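Local coordinates for uncharacterized protein (Xanthomonas axonopodis pv. citri, PDB 3OV5), which is the VirB7 component of a bacterial type IV secretion system, with a globular N0-like domain probably placed at the outer membrane, at residues D12-L15 against K16-L19; V52-A55 against A56-S60. One frame throughout, in Å; residues are numbered along the deposited sequence.

Interaction 1 of 2, residues D12-L15 against K16-L19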
ATOM      1  N   ASP A  12      -9.814  -0.356  -7.915  1.00  9.81           N
ATOM      2  CA  ASP A  12      -8.402  -0.047  -7.776  1.00  9.38           C
ATOM      3  C   ASP A  12      -7.637  -0.746  -8.894  1.00 10.83           C
ATOM      4  O   ASP A  12      -7.645  -1.982  -9.031  1.00 12.41           O
ATOM      5  CB  ASP A  12      -7.867  -0.616  -6.483  1.00  8.80           C
ATOM      6  CG  ASP A  12      -8.654  -0.212  -5.276  1.00  7.65           C
ATOM      7  OD1 ASP A  12      -8.987  -1.138  -4.520  1.00  8.60           O
ATOM      8  OD2 ASP A  12      -8.923   1.003  -5.077  1.00  8.32           O
ATOM      9  N   GLY A  13      -6.964   0.040  -9.702  1.00 11.04           N
ATOM     10  CA  GLY A  13      -6.121  -0.529 -10.779  1.00 10.46           C
ATOM     11  C   GLY A  13      -4.628  -0.532 -10.502  1.00  8.99           C
ATOM     12  O   GLY A  13      -3.885  -1.333 -11.100  1.00 10.61           O
ATOM     13  N   THR A  14      -4.168   0.382  -9.643  1.00  7.52           N
ATOM     14  CA  THR A  14      -2.750   0.552  -9.465  1.00  6.70           C
ATOM     15  C   THR A  14      -2.399   0.647  -8.003  1.00  6.08           C
ATOM     16  O   THR A  14      -3.268   0.887  -7.141  1.00  6.09           O
ATOM     17  CB  THR A  14      -2.211   1.823 -10.172  1.00  6.75           C
ATOM     18  OG1 THR A  14      -2.592   2.981  -9.412  1.00  6.26           O
ATOM     19  CG2 THR A  14      -2.720   1.967 -11.609  1.00  8.69           C
ATOM     20  N   LEU A  15      -1.110   0.515  -7.721  1.00  6.08           N
ATOM     21  CA  LEU A  15      -0.585   0.620  -6.376  1.00  5.76           C
ATOM     22  C   LEU A  15      -0.937   1.987  -5.759  1.00  5.33           C
ATOM     23  O   LEU A  15      -1.475   2.056  -4.642  1.00  5.61           O
ATOM     24  CB  LEU A  15       0.932   0.420  -6.413  1.00  5.97           C
ATOM     25  CG  LEU A  15       1.666   0.575  -5.098  1.00  6.01           C
ATOM     26  CD1 LEU A  15       1.183  -0.400  -4.036  1.00  7.21           C
ATOM     27  CD2 LEU A  15       3.177   0.421  -5.342  1.00  7.08           C
ATOM     28  N   LYS A  16      -0.594   3.071  -6.454  1.00  5.11           N
ATOM     29  CA  LYS A  16      -0.825   4.396  -5.909  1.00  5.49           C
ATOM     30  C   LYS A  16      -2.321   4.646  -5.719  1.00  5.56           C
ATOM     31  O   LYS A  16      -2.701   5.246  -4.719  1.00  5.96           O
ATOM     32  CB  LYS A  16      -0.201   5.463  -6.815  1.00  5.98           C
ATOM     33  CG  LYS A  16      -0.257   6.866  -6.199  1.00  6.68           C
ATOM     34  CD  LYS A  16       0.409   7.904  -7.103  1.00  8.47           C
ATOM     35  CE  LYS A  16      -0.307   8.072  -8.403  1.00 10.13           C
ATOM     36  NZ  LYS A  16       0.307   9.150  -9.249  1.00 12.21           N
ATOM     37  N   THR A  17      -3.132   4.273  -6.705  1.00  5.77           N
ATOM     38  CA  THR A  17      -4.556   4.595  -6.600  1.00  6.34           C
ATOM     39  C   THR A  17      -5.248   3.751  -5.528  1.00  5.53           C
ATOM     40  O   THR A  17      -6.157   4.253  -4.839  1.00  5.98           O
ATOM     41  CB  THR A  17      -5.241   4.551  -7.959  1.00  7.02           C
ATOM     42  OG1 THR A  17      -5.157   3.281  -8.546  1.00  8.81           O
ATOM     43  CG2 THR A  17      -4.690   5.652  -8.892  1.00 10.17           C
ATOM     44  N   MET A  18      -4.849   2.485  -5.366  1.00  5.17           N
ATOM     45  CA  MET A  18      -5.373   1.701  -4.263  1.00  5.72           C
ATOM     46  C   MET A  18      -5.017   2.368  -2.949  1.00  4.92           C
ATOM     47  O   MET A  18      -5.854   2.510  -2.040  1.00  5.53           O
ATOM     48  CB  MET A  18      -4.842   0.271  -4.291  1.00  5.20           C
ATOM     49  CG  MET A  18      -5.469  -0.592  -3.197  1.00  5.71           C
ATOM     50  SD  MET A  18      -4.865  -2.276  -3.186  1.00  6.36           S
ATOM     51  CE  MET A  18      -3.180  -1.992  -2.582  1.00  7.40           C
ATOM     52  N   LEU A  19      -3.754   2.760  -2.809  1.00  5.04           N
ATOM     53  CA  LEU A  19      -3.320   3.393  -1.567  1.00  5.46           C
ATOM     54  C   LEU A  19      -3.994   4.752  -1.343  1.00  4.95           C
ATOM     55  O   LEU A  19      -4.214   5.135  -0.209  1.00  5.55           O
ATOM     56  CB  LEU A  19      -1.802   3.498  -1.541  1.00  5.50           C
ATOM     57  CG  LEU A  19      -1.111   2.162  -1.270  1.00  5.84           C
ATOM     58  CD1 LEU A  19       0.384   2.315  -1.492  1.00  6.76           C
ATOM     59  CD2 LEU A  19      -1.405   1.689   0.137  1.00  8.10           C
TER
HETATM   60  O   HOH W   1      -8.746   3.577  -5.849  1.00 10.04           O
HETATM   61  O   HOH W   2      -7.347   2.885 -10.084  1.00 18.03           O

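Interaction 2 of 2, residues V52-A55 against A56-S60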
ATOM      1  N   VAL A  52      -4.536  -2.000   9.361  1.00  5.88           N
ATOM      2  CA  VAL A  52      -3.742  -1.245   8.396  1.00  6.18           C
ATOM      3  C   VAL A  52      -2.278  -1.641   8.452  1.00  5.48           C
ATOM      4  O   VAL A  52      -1.588  -1.664   7.424  1.00  5.76           O
ATOM      5  CB  VAL A  52      -3.961   0.280   8.531  1.00  6.88           C
ATOM      6  CG1 VAL A  52      -3.337   0.868   9.815  1.00  8.24           C
ATOM      7  CG2 VAL A  52      -3.484   0.987   7.280  1.00  7.70           C
ATOM      8  N   GLN A  53      -1.766  -1.961   9.648  1.00  5.76           N
ATOM      9  CA  GLN A  53      -0.375  -2.411   9.752  1.00  5.55           C
ATOM     10  C   GLN A  53      -0.185  -3.697   8.960  1.00  5.17           C
ATOM     11  O   GLN A  53       0.794  -3.836   8.197  1.00  5.53           O
ATOM     12  CB  GLN A  53      -0.004  -2.640  11.214  1.00  6.24           C
ATOM     13  CG  GLN A  53       1.348  -3.260  11.453  1.00  6.43           C
ATOM     14  CD  GLN A  53       2.510  -2.417  11.002  1.00  5.94           C
ATOM     15  OE1 GLN A  53       2.393  -1.210  10.734  1.00  6.89           O
ATOM     16  NE2 GLN A  53       3.704  -3.065  10.927  1.00  6.85           N
ATOM     17  N   GLN A  54      -1.075  -4.675   9.132  1.00  5.29           N
ATOM     18  CA  GLN A  54      -0.943  -5.927   8.405  1.00  5.22           C
ATOM     19  C   GLN A  54      -1.044  -5.669   6.905  1.00  5.06           C
ATOM     20  O   GLN A  54      -0.275  -6.232   6.122  1.00  5.00           O
ATOM     21  CB  GLN A  54      -1.982  -6.939   8.870  1.00  5.45           C
ATOM     22  CG  GLN A  54      -1.795  -8.288   8.183  1.00  5.90           C
ATOM     23  CD  GLN A  54      -2.806  -9.306   8.638  1.00  5.79           C
ATOM     24  OE1 GLN A  54      -3.082  -9.418   9.844  1.00  6.42           O
ATOM     25  NE2 GLN A  54      -3.397 -10.048   7.690  1.00  6.84           N
ATOM     26  N   ALA A  55      -2.017  -4.851   6.482  1.00  5.08           N
ATOM     27  CA  ALA A  55      -2.249  -4.623   5.061  1.00  5.51           C
ATOM     28  C   ALA A  55      -1.062  -3.948   4.421  1.00  4.79           C
ATOM     29  O   ALA A  55      -0.598  -4.335   3.349  1.00  5.09           O
ATOM     30  CB  ALA A  55      -3.515  -3.798   4.849  1.00  6.20           C
ATOM     31  N   ALA A  56      -0.566  -2.876   5.057  1.00  5.22           N
ATOM     32  CA  ALA A  56       0.572  -2.148   4.516  1.00  5.31           C
ATOM     33  C   ALA A  56       1.784  -3.064   4.418  1.00  4.87           C
ATOM     34  O   ALA A  56       2.555  -3.009   3.450  1.00  5.17           O
ATOM     35  CB  ALA A  56       0.894  -0.950   5.393  1.00  6.30           C
ATOM     36  N   THR A  57       1.978  -3.901   5.431  1.00  4.93           N
ATOM     37  CA  THR A  57       3.130  -4.812   5.508  0.70  5.28           C
ATOM     38  C   THR A  57       3.031  -5.919   4.447  1.00  4.94           C
ATOM     39  O   THR A  57       4.015  -6.246   3.766  1.00  5.09           O
ATOM     40  CB  THR A  57       3.251  -5.346   6.934  0.70  5.60           C
ATOM     41  OG1 THR A  57       3.433  -4.208   7.801  0.70  4.59           O
ATOM     42  CG2 THR A  57       4.412  -6.282   7.112  0.70  5.63           C
ATOM     43  N   GLU A  58       1.837  -6.489   4.265  1.00  5.13           N
ATOM     44  CA  GLU A  58       1.641  -7.457   3.184  0.50  5.50           C
ATOM     45  C   GLU A  58       1.956  -6.811   1.845  1.00  4.93           C
ATOM     46  O   GLU A  58       2.615  -7.408   0.984  1.00  5.51           O
ATOM     47  CB  GLU A  58       0.216  -7.991   3.165  0.50  5.43           C
ATOM     48  CG  GLU A  58      -0.144  -8.901   4.322  0.50  6.62           C
ATOM     49  CD  GLU A  58      -1.506  -9.547   4.118  0.50  8.42           C
ATOM     50  OE1 GLU A  58      -1.647 -10.265   3.110  0.50 11.21           O
ATOM     51  OE2 GLU A  58      -2.410  -9.353   4.964  0.50 10.70           O
ATOM     52  N   LEU A  59       1.448  -5.602   1.651  1.00  5.02           N
ATOM     53  CA  LEU A  59       1.672  -4.894   0.393  1.00  5.09           C
ATOM     54  C   LEU A  59       3.150  -4.607   0.173  1.00  4.72           C
ATOM     55  O   LEU A  59       3.681  -4.739  -0.946  1.00  5.13           O
ATOM     56  CB  LEU A  59       0.840  -3.636   0.367  1.00  5.25           C
ATOM     57  CG  LEU A  59       0.766  -2.903  -0.968  1.00  4.66           C
ATOM     58  CD1 LEU A  59       0.152  -3.780  -2.046  1.00  5.50           C
ATOM     59  CD2 LEU A  59      -0.027  -1.617  -0.792  1.00  5.32           C
ATOM     60  N   SER A  60       3.816  -4.194   1.253  1.00  4.68           N
ATOM     61  CA  SER A  60       5.252  -3.996   1.217  1.00  4.90           C
ATOM     62  C   SER A  60       5.974  -5.246   0.709  1.00  4.85           C
ATOM     63  O   SER A  60       6.847  -5.163  -0.156  1.00  5.42           O
ATOM     64  CB  SER A  60       5.723  -3.627   2.619  1.00  5.12           C
ATOM     65  OG  SER A  60       7.054  -3.155   2.565  1.00  5.24           O
TER

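Interaction 1 of 2, residues D12-L15 against K16-L19
Thr14 and Thr17 meet where the loop from Asp12 turns into helix 15-24; Thr14 is the N-cap residue of that helix, with Thr17 as its partner in the first turn. Among the polar contacts, the capping bond comes first: Thr17 N donates to Thr14 OG1 over 3.0 Å, nearly straight at 162°. A chi1 of 75° sets Thr14 OG1 between its own backbone N and carbonyl carbon, from where it faces the first turn. The two hydroxyls also approach closely, Thr14 OG1 to Thr17 OG1 at 2.7 Å, and the carboxylate of Asp37 makes a further hydrogen bond with Thr14 OG1 and accepts one from Lys16 N. Backbone bonds then begin the helix, from Met18 N to Thr14 O at 2.9 Å and from Leu19 N to Leu15 O at 3.0 Å.

Two waters join the loop to the helix. One donates both to Asp12 OD2, at 2.7 Å, and to Thr17 O; the other accepts from Gly13 N and pairs with Thr17 OG1. The carboxylate of Asp12 is held further by Thr9 N and by a salt bridge to Arg21, both at OD1.

Van der Waals packing lines the inner side. Met18 crosses Asp12 at about a right angle, Met18 CB lying 3.8 Å from Asp12 CB. Leu15 and Leu19, one turn apart, lie side by side and point the same way, with Leu15 CD1 3.8 Å from Leu19 CD1; both, like Met18, pack on Leu59 of helix 52-63.

The first turn therefore has its amides at Thr17 and Lys16 satisfied by side-chain oxygens. Asp37 lies at the helix start, where the dipole would probably favour its negative charge, while Arg21 balances Asp12.

Interaction 2 of 2, residues V52-A55 against A56-S60
Both long side chains leave the helix in staggered rotamers that bring their ends together: Gln54 has CG anti to the backbone N (chi1 -176°), while Glu58 has CG anti to the carbonyl carbon (chi1 -70°), and the two run side by side. Gln54 NE2 thus donates to Glu58 OE2 over 3.0 Å, almost straight. The acceptor lies in the amide plane of Gln54, yet the donor reaches OE2 on its anti side and 34° out of the carboxylate plane. Glu58 has two conformers, so this bond, made by the one described, is probably part-time.

Thr57 turns its hydroxyl back on the preceding turn. Gln53 O receives the regular helical bond from Thr57 N at 3.0 Å and, in the Thr57 conformer described, another from Thr57 OG1 at 2.7 Å, arriving from opposite faces of the carbonyl plane.

On the buried side Ala56 CB sits 3.3 Å from Val52 O and packs on Val70 and Val72 of strand 68-73, whereas Ala55 and Leu59 face helix 15-24. The arrangement is that of an amphipathic alpha-helix, with i to i+4 pairs along its exposed side and small or apolar residues against the sheet and the other helix.

Overall arrangement
From the N terminus, strand 6-7 leads into a loop whose end, at 12-15, folds onto helix 15-24 in interaction 1. The chain then passes through strand 29-32 and a long loop that brings Asp37 back to the start of that helix, and through strand 48-49, which pairs antiparallel with 6-7. Interaction 2 follows within helix 52-63. The contacts are in series, neither nested nor crossed; the centres of interactions 1 and 2 are about 14 Å apart, on opposite sides of the chain's centre. Leu59 joins them: its CD2 lies 3.6 Å from Met18 CE. Both helices also reach the three-stranded sheet: helix 15-24 touches strands 29-32 and 76-81, and helix 52-63 touches strand 68-73.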